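Local coordinates for protein transcriptional regulator (NtrC family) (Aquifex aeolicus, PDB 3DZD) that probably activates sigma54-dependent transcription as an NtrC-family response regulator, coupling a receiver domain to an ADP-binding AAA+ ATPase domain, here in its inactive state, at residues K1-E10 with Y25-A36; R213-D222 with F251-V262. All coordinates share one frame; numbering follows the deposited sequence.

Contact 1 of 2, residues K1-E10 with Y25-A36; sequences KRVLVVDDEE and YHPDTAKTLREA
Lys1 sends its carbonyl O to His26 N, a nearly straight hydrogen bond of 3.0 Å (168° at the hydrogen), while its CB lies against CD1 of the Tyr25 ring. Arg2 NH1 comes near His26 CB, and one water links the two residues, donating to His26 O and accepting from Arg2 NH1 at 2.7 Å; Arg2 NH2 pairs with Glu261 of the second subunit. Val3 O accepts a hydrogen bond from Asp28 N. Leu4 meets Ala30 through its CD1, 4.2 Å from Ala30 CB, on the face that Val6 shares. Val5 N returns a bond of 2.8 Å to Asp28 O, and Val5 CB meets Thr29 CG2 on the face covered by helix 10-22. This alternation, with strand directions only 26° apart, marks two parallel strands, 2-6 and 26-30, joined through helix 10-22 as the first beta-alpha-beta unit of the CheY-like receiver fold. Val6 straddles Ala36 CB: CG2, anti to the carbonyl carbon, lies at 4.1 Å, and CG1, anti to the backbone N (chi1 -172°), also reaches Leu33 CD1. Asp7 N donates to Ala30 O at 3.1 Å, and Asp7 OD2 accepts from Glu9 N in an Asx turn. Beyond the strand, Glu10 OE2 and Lys31 NZ make a long salt bridge of 3.7 Å.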
# COMPACT_ATOMS: atom_id res chain seq x y z
N LYS A 1 20.28 10.89 6.01
CA LYS A 1 20.50 10.54 4.62
C LYS A 1 21.98 10.31 4.36
O LYS A 1 22.69 11.23 3.97
CB LYS A 1 20.01 11.66 3.70
CG LYS A 1 18.53 11.97 3.82
CD LYS A 1 17.70 11.05 2.96
CE LYS A 1 16.22 11.33 3.15
NZ LYS A 1 15.96 12.80 3.15
N ARG A 2 22.44 9.08 4.55
CA ARG A 2 23.85 8.76 4.36
C ARG A 2 24.17 8.31 2.94
O ARG A 2 23.34 7.72 2.25
CB ARG A 2 24.30 7.70 5.35
CG ARG A 2 24.36 8.19 6.78
CD ARG A 2 25.26 7.30 7.60
NE ARG A 2 25.27 7.65 9.02
CZ ARG A 2 25.79 8.78 9.51
NH1 ARG A 2 26.32 9.68 8.69
NH2 ARG A 2 25.75 9.00 10.81
N VAL A 3 25.39 8.60 2.49
CA VAL A 3 25.86 8.17 1.18
C VAL A 3 27.33 7.78 1.27
O VAL A 3 28.16 8.60 1.65
CB VAL A 3 25.71 9.28 0.12
CG1 VAL A 3 26.24 8.82 -1.23
CG2 VAL A 3 24.25 9.72 0.01
N LEU A 4 27.65 6.54 0.93
CA LEU A 4 29.04 6.11 0.94
C LEU A 4 29.62 6.23 -0.46
O LEU A 4 29.07 5.68 -1.41
CB LEU A 4 29.19 4.66 1.43
CG LEU A 4 30.59 4.04 1.32
CD1 LEU A 4 31.58 4.71 2.26
CD2 LEU A 4 30.55 2.54 1.55
N VAL A 5 30.72 6.97 -0.57
CA VAL A 5 31.41 7.16 -1.84
C VAL A 5 32.71 6.38 -1.86
O VAL A 5 33.64 6.68 -1.10
CB VAL A 5 31.71 8.65 -2.10
CG1 VAL A 5 32.38 8.81 -3.46
CG2 VAL A 5 30.44 9.48 -2.05
N VAL A 6 32.77 5.37 -2.73
CA VAL A 6 33.94 4.52 -2.87
C VAL A 6 34.69 4.82 -4.17
O VAL A 6 34.18 4.56 -5.26
CB VAL A 6 33.54 3.03 -2.89
CG1 VAL A 6 34.78 2.16 -2.83
CG2 VAL A 6 32.62 2.72 -1.72
N ASP A 7 35.91 5.36 -4.05
CA ASP A 7 36.69 5.72 -5.23
C ASP A 7 38.17 5.95 -4.91
O ASP A 7 38.53 6.35 -3.81
CB ASP A 7 36.11 6.97 -5.91
CG ASP A 7 36.57 7.12 -7.36
OD1 ASP A 7 35.72 7.06 -8.28
OD2 ASP A 7 37.78 7.30 -7.60
N ASP A 8 39.01 5.70 -5.91
CA ASP A 8 40.45 5.81 -5.78
C ASP A 8 40.95 7.26 -5.80
O ASP A 8 41.97 7.58 -5.20
CB ASP A 8 41.13 5.03 -6.91
CG ASP A 8 42.63 4.96 -6.75
OD1 ASP A 8 43.10 4.15 -5.92
OD2 ASP A 8 43.34 5.70 -7.46
N GLU A 9 40.22 8.14 -6.48
CA GLU A 9 40.71 9.50 -6.71
C GLU A 9 40.02 10.57 -5.87
O GLU A 9 38.79 10.62 -5.80
CB GLU A 9 40.63 9.84 -8.19
CG GLU A 9 41.54 8.99 -9.05
CD GLU A 9 41.49 9.37 -10.51
OE1 GLU A 9 40.66 10.24 -10.87
OE2 GLU A 9 42.27 8.81 -11.30
N GLU A 10 40.82 11.44 -5.26
CA GLU A 10 40.29 12.54 -4.45
C GLU A 10 39.31 13.40 -5.24
O GLU A 10 38.31 13.88 -4.69
CB GLU A 10 41.44 13.42 -3.93
CG GLU A 10 42.37 12.73 -2.93
CD GLU A 10 41.72 12.50 -1.57
OE1 GLU A 10 40.73 13.20 -1.25
OE2 GLU A 10 42.20 11.62 -0.82
N TYR A 25 22.94 15.96 2.26
CA TYR A 25 23.31 14.57 2.52
C TYR A 25 24.53 14.52 3.41
O TYR A 25 25.37 15.42 3.39
CB TYR A 25 23.58 13.80 1.22
CG TYR A 25 22.47 13.89 0.21
CD1 TYR A 25 21.36 13.06 0.28
CD2 TYR A 25 22.54 14.81 -0.84
CE1 TYR A 25 20.34 13.14 -0.66
CE2 TYR A 25 21.53 14.91 -1.77
CZ TYR A 25 20.44 14.08 -1.68
OH TYR A 25 19.44 14.18 -2.63
N HIS A 26 24.63 13.46 4.20
CA HIS A 26 25.78 13.27 5.06
C HIS A 26 26.69 12.18 4.47
O HIS A 26 26.47 10.99 4.68
CB HIS A 26 25.33 12.97 6.49
CG HIS A 26 24.65 14.13 7.17
ND1 HIS A 26 23.43 14.62 6.76
CD2 HIS A 26 25.02 14.89 8.23
CE1 HIS A 26 23.08 15.64 7.53
NE2 HIS A 26 24.03 15.82 8.43
N PRO A 27 27.70 12.60 3.69
CA PRO A 27 28.61 11.71 2.95
C PRO A 27 29.66 11.06 3.83
O PRO A 27 30.06 11.62 4.86
CB PRO A 27 29.33 12.65 1.98
CG PRO A 27 28.81 14.03 2.25
CD PRO A 27 28.11 14.01 3.56
N ASP A 28 30.12 9.88 3.41
CA ASP A 28 31.32 9.25 3.93
C ASP A 28 32.07 8.71 2.73
O ASP A 28 31.48 8.57 1.66
CB ASP A 28 30.96 8.12 4.89
CG ASP A 28 32.10 7.77 5.84
OD1 ASP A 28 33.24 8.26 5.63
OD2 ASP A 28 31.85 6.99 6.79
N THR A 29 33.36 8.42 2.88
CA THR A 29 34.15 7.97 1.74
C THR A 29 35.07 6.81 2.11
O THR A 29 35.60 6.75 3.21
CB THR A 29 35.01 9.11 1.17
OG1 THR A 29 35.94 9.56 2.16
CG2 THR A 29 34.14 10.28 0.76
N ALA A 30 35.23 5.88 1.17
CA ALA A 30 36.18 4.79 1.31
C ALA A 30 37.11 4.80 0.10
O ALA A 30 36.66 4.90 -1.04
CB ALA A 30 35.46 3.46 1.41
N LYS A 31 38.41 4.69 0.35
CA LYS A 31 39.39 4.84 -0.71
C LYS A 31 39.88 3.49 -1.24
O LYS A 31 40.62 3.43 -2.22
CB LYS A 31 40.56 5.69 -0.22
CG LYS A 31 40.14 7.07 0.25
CD LYS A 31 41.26 7.77 1.02
CE LYS A 31 40.80 9.11 1.59
NZ LYS A 31 41.88 9.79 2.37
N THR A 32 39.46 2.41 -0.59
CA THR A 32 39.81 1.07 -1.02
C THR A 32 38.61 0.15 -0.79
O THR A 32 37.72 0.48 -0.01
CB THR A 32 41.00 0.51 -0.22
OG1 THR A 32 40.70 0.59 1.18
CG2 THR A 32 42.26 1.31 -0.51
N LEU A 33 38.58 -0.98 -1.48
CA LEU A 33 37.55 -1.97 -1.23
C LEU A 33 37.63 -2.46 0.21
O LEU A 33 36.62 -2.81 0.82
CB LEU A 33 37.65 -3.13 -2.21
CG LEU A 33 36.67 -3.06 -3.38
CD1 LEU A 33 36.45 -1.62 -3.79
CD2 LEU A 33 37.14 -3.90 -4.55
N ARG A 34 38.84 -2.49 0.75
CA ARG A 34 39.05 -2.91 2.13
C ARG A 34 38.34 -1.96 3.09
O ARG A 34 37.51 -2.39 3.89
CB ARG A 34 40.53 -2.97 2.46
CG ARG A 34 40.83 -3.45 3.87
CD ARG A 34 42.32 -3.64 4.06
NE ARG A 34 42.67 -4.02 5.42
CZ ARG A 34 42.91 -5.27 5.82
NH1 ARG A 34 42.81 -6.27 4.96
NH2 ARG A 34 43.23 -5.51 7.09
N GLU A 35 38.67 -0.68 3.00
CA GLU A 35 38.07 0.34 3.84
C GLU A 35 36.55 0.36 3.68
O GLU A 35 35.81 0.60 4.63
CB GLU A 35 38.65 1.71 3.50
CG GLU A 35 38.34 2.81 4.50
CD GLU A 35 38.78 4.18 4.00
OE1 GLU A 35 39.65 4.25 3.10
OE2 GLU A 35 38.26 5.20 4.51
N ALA A 36 36.08 0.10 2.47
CA ALA A 36 34.65 0.12 2.21
C ALA A 36 33.96 -0.98 3.01
O ALA A 36 33.02 -0.71 3.74
CB ALA A 36 34.37 -0.03 0.73
O HOH W 1 27.67 9.36 6.36

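Contact 2 of 2, residues R213-D222 with F251-V262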
# COMPACT_ATOMS: atom_id res chain seq x y z
N ARG A 213 -9.44 15.89 -11.44
CA ARG A 213 -9.36 14.57 -12.05
C ARG A 213 -9.18 13.45 -11.02
O ARG A 213 -8.44 13.60 -10.05
CB ARG A 213 -8.23 14.52 -13.07
CG ARG A 213 -8.29 13.31 -13.98
CD ARG A 213 -6.91 12.87 -14.41
NE ARG A 213 -6.11 12.46 -13.27
CZ ARG A 213 -4.85 12.06 -13.35
NH1 ARG A 213 -4.24 12.02 -14.52
NH2 ARG A 213 -4.19 11.71 -12.25
N LYS A 214 -9.86 12.33 -11.25
CA LYS A 214 -9.75 11.15 -10.40
C LYS A 214 -9.65 9.89 -11.25
O LYS A 214 -10.41 9.70 -12.20
CB LYS A 214 -10.95 11.05 -9.45
CG LYS A 214 -10.82 9.93 -8.41
CD LYS A 214 -12.19 9.48 -7.88
CE LYS A 214 -13.02 8.79 -8.96
NZ LYS A 214 -14.37 8.37 -8.46
N LYS A 215 -8.70 9.02 -10.90
CA LYS A 215 -8.48 7.79 -11.65
C LYS A 215 -9.53 6.73 -11.31
O LYS A 215 -9.89 6.54 -10.15
CB LYS A 215 -7.09 7.22 -11.35
CG LYS A 215 -6.01 8.27 -11.17
CD LYS A 215 -4.66 7.65 -10.83
CE LYS A 215 -3.90 7.24 -12.08
NZ LYS A 215 -2.42 7.21 -11.86
N GLY A 216 -10.03 6.04 -12.34
CA GLY A 216 -10.97 4.96 -12.12
C GLY A 216 -10.28 3.70 -11.66
O GLY A 216 -9.06 3.55 -11.80
N LYS A 217 -11.06 2.78 -11.10
CA LYS A 217 -10.54 1.49 -10.65
C LYS A 217 -9.95 0.70 -11.82
O LYS A 217 -8.96 -0.01 -11.65
CB LYS A 217 -11.66 0.67 -9.99
CG LYS A 217 -12.43 1.40 -8.91
CD LYS A 217 -11.74 1.28 -7.56
CE LYS A 217 -12.75 1.37 -6.42
NZ LYS A 217 -12.11 1.15 -5.09
N LEU A 218 -10.55 0.82 -12.99
CA LEU A 218 -10.00 0.14 -14.17
C LEU A 218 -8.51 0.46 -14.27
O LEU A 218 -7.67 -0.44 -14.40
CB LEU A 218 -10.72 0.58 -15.44
CG LEU A 218 -12.08 -0.08 -15.70
CD1 LEU A 218 -12.92 0.74 -16.66
CD2 LEU A 218 -11.86 -1.48 -16.23
N GLU A 219 -8.19 1.74 -14.19
CA GLU A 219 -6.83 2.24 -14.30
C GLU A 219 -5.95 1.86 -13.10
O GLU A 219 -4.75 1.60 -13.26
CB GLU A 219 -6.88 3.76 -14.44
CG GLU A 219 -5.55 4.42 -14.65
CD GLU A 219 -5.72 5.90 -14.95
OE1 GLU A 219 -6.89 6.34 -15.04
OE2 GLU A 219 -4.70 6.61 -15.09
N LEU A 220 -6.54 1.84 -11.91
CA LEU A 220 -5.79 1.52 -10.70
C LEU A 220 -5.38 0.05 -10.67
O LEU A 220 -4.50 -0.36 -9.91
CB LEU A 220 -6.62 1.84 -9.45
CG LEU A 220 -6.79 3.33 -9.13
CD1 LEU A 220 -8.02 3.57 -8.28
CD2 LEU A 220 -5.56 3.87 -8.44
N ALA A 221 -6.03 -0.75 -11.51
CA ALA A 221 -5.79 -2.19 -11.53
C ALA A 221 -4.78 -2.60 -12.60
O ALA A 221 -4.51 -3.78 -12.78
CB ALA A 221 -7.10 -2.94 -11.71
N ASP A 222 -4.24 -1.61 -13.30
CA ASP A 222 -3.24 -1.86 -14.33
C ASP A 222 -2.18 -2.86 -13.86
O ASP A 222 -1.59 -2.70 -12.79
CB ASP A 222 -2.57 -0.55 -14.75
CG ASP A 222 -1.89 -0.63 -16.12
OD1 ASP A 222 -2.19 -1.57 -16.89
OD2 ASP A 222 -1.07 0.26 -16.41
N PHE A 251 -10.28 2.25 -22.67
CA PHE A 251 -11.47 3.00 -22.28
C PHE A 251 -11.15 4.49 -22.17
O PHE A 251 -10.02 4.92 -22.41
CB PHE A 251 -12.02 2.50 -20.95
CG PHE A 251 -11.23 2.95 -19.76
CD1 PHE A 251 -11.55 4.12 -19.10
CD2 PHE A 251 -10.15 2.21 -19.31
CE1 PHE A 251 -10.82 4.55 -18.02
CE2 PHE A 251 -9.41 2.63 -18.22
CZ PHE A 251 -9.74 3.80 -17.57
N THR A 252 -12.15 5.27 -21.80
CA THR A 252 -11.95 6.70 -21.58
C THR A 252 -12.62 7.08 -20.27
O THR A 252 -13.53 6.39 -19.82
CB THR A 252 -12.54 7.51 -22.74
OG1 THR A 252 -13.93 7.17 -22.90
CG2 THR A 252 -11.80 7.21 -24.03
N ARG A 253 -12.17 8.16 -19.66
CA ARG A 253 -12.78 8.62 -18.42
C ARG A 253 -14.14 9.25 -18.70
O ARG A 253 -14.53 9.46 -19.86
CB ARG A 253 -11.88 9.62 -17.71
CG ARG A 253 -10.57 9.01 -17.21
CD ARG A 253 -9.87 9.97 -16.28
NE ARG A 253 -8.68 9.39 -15.65
CZ ARG A 253 -7.46 9.47 -16.16
NH1 ARG A 253 -7.25 10.09 -17.32
NH2 ARG A 253 -6.44 8.93 -15.51
N LEU A 254 -14.88 9.54 -17.63
CA LEU A 254 -16.10 10.31 -17.75
C LEU A 254 -15.71 11.76 -17.99
O LEU A 254 -15.11 12.41 -17.13
CB LEU A 254 -16.96 10.21 -16.48
CG LEU A 254 -17.50 8.83 -16.09
CD1 LEU A 254 -18.48 8.96 -14.93
CD2 LEU A 254 -18.15 8.11 -17.28
N GLY A 255 -16.04 12.27 -19.18
CA GLY A 255 -15.77 13.65 -19.51
C GLY A 255 -14.56 13.84 -20.39
O GLY A 255 -14.37 14.89 -20.99
N GLY A 256 -13.72 12.81 -20.47
CA GLY A 256 -12.51 12.87 -21.26
C GLY A 256 -12.57 12.07 -22.54
O GLY A 256 -13.46 11.24 -22.72
N ASN A 257 -11.62 12.33 -23.43
CA ASN A 257 -11.56 11.62 -24.71
C ASN A 257 -10.22 10.90 -24.92
O ASN A 257 -10.00 10.26 -25.94
CB ASN A 257 -11.82 12.58 -25.87
CG ASN A 257 -11.89 11.88 -27.21
OD1 ASN A 257 -12.40 10.76 -27.31
ND2 ASN A 257 -11.38 12.53 -28.25
N GLN A 258 -9.33 11.02 -23.94
CA GLN A 258 -8.02 10.40 -24.03
C GLN A 258 -8.13 8.88 -23.90
O GLN A 258 -8.68 8.36 -22.93
CB GLN A 258 -7.09 10.96 -22.96
CG GLN A 258 -5.63 10.89 -23.32
CD GLN A 258 -4.75 11.28 -22.17
OE1 GLN A 258 -5.22 11.45 -21.04
NE2 GLN A 258 -3.46 11.42 -22.43
N LYS A 259 -7.61 8.17 -24.90
CA LYS A 259 -7.66 6.72 -24.91
C LYS A 259 -6.70 6.16 -23.87
O LYS A 259 -5.52 6.52 -23.84
CB LYS A 259 -7.27 6.20 -26.29
CG LYS A 259 -7.83 4.83 -26.61
CD LYS A 259 -9.22 4.95 -27.23
CE LYS A 259 -9.67 3.61 -27.81
NZ LYS A 259 -8.58 2.95 -28.61
N ILE A 260 -7.21 5.28 -23.02
CA ILE A 260 -6.39 4.66 -22.00
C ILE A 260 -6.41 3.14 -22.12
O ILE A 260 -7.47 2.52 -22.09
CB ILE A 260 -6.84 5.05 -20.59
CG1 ILE A 260 -7.05 6.56 -20.51
CG2 ILE A 260 -5.81 4.59 -19.57
CD1 ILE A 260 -7.21 7.08 -19.10
N GLU A 261 -5.22 2.55 -22.26
CA GLU A 261 -5.09 1.11 -22.37
C GLU A 261 -4.83 0.51 -21.00
O GLU A 261 -3.94 0.96 -20.28
CB GLU A 261 -3.93 0.76 -23.29
CG GLU A 261 -4.11 1.23 -24.71
CD GLU A 261 -3.21 0.50 -25.67
OE1 GLU A 261 -2.11 0.08 -25.24
OE2 GLU A 261 -3.59 0.35 -26.85
N VAL A 262 -5.61 -0.50 -20.62
CA VAL A 262 -5.36 -1.21 -19.37
C VAL A 262 -5.02 -2.67 -19.57
O VAL A 262 -5.27 -3.26 -20.62
CB VAL A 262 -6.53 -1.11 -18.37
CG1 VAL A 262 -6.10 -0.34 -17.13
CG2 VAL A 262 -7.76 -0.50 -19.03
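A two-stranded antiparallel hairpin, 250-251 with 260-261, packs here on the short helix 217-220 within the sigma54-interaction AAA+ domain. Arg253, just beyond the first hairpin strand, carries the polar half: its NH2 approaches both carboxylate oxygens of Glu219, with a salt bridge of 2.7 Å to OE1, though the carboxylate and guanidinium planes are 50° apart. Glu219 CG lies anti to the backbone N (chi1 -176°) and the chain runs on extended, which carries the carboxylate to Arg253. One face of the Arg253 guanidinium takes Ile260 CD1; over the centre of the opposite face sits Arg213 CD, 3.9 Å above the plane. The guanidinium of Arg213, a less well-ordered side chain, lies roughly flat but displaced on that of Arg253, centres 4.6 Å apart, and its NH1 is salt-bridged to Asp72 of the second subunit. With an alanine in place of Arg253, the Glu219 carboxylate is likely to lose this partner, and a gap would probably open between Arg213 and Ile260. The apolar half is Leu218 over Phe251, a CH-pi contact with Leu218 CD1 4.1 Å from the ring centroid and 10° off the normal. Ile260 CB lies over the opposite face, toward its rim, and Glu219 CB meets the ring edge.

Contact 1 and contact 2 lie in different domains, their centres about 46 Å apart. In contact 1 main-chain hydrogen bonds hold an edge strand to its neighbour in a parallel sheet, with buried aliphatic side chains on both faces and the Glu10-Lys31 pair at an exposed end; five of its 19 touching residues are exposed. Contact 2 joins a hairpin to a helix outside the central sheet of its domain through side chains, over 464 Å² against 758 Å²; of its ten touching residues five are buried and none exposed. Within one chain the two do not touch, yet the Arg2-Glu261 salt bridge joins segment 1-10 of one subunit to segment 251-262 of the other.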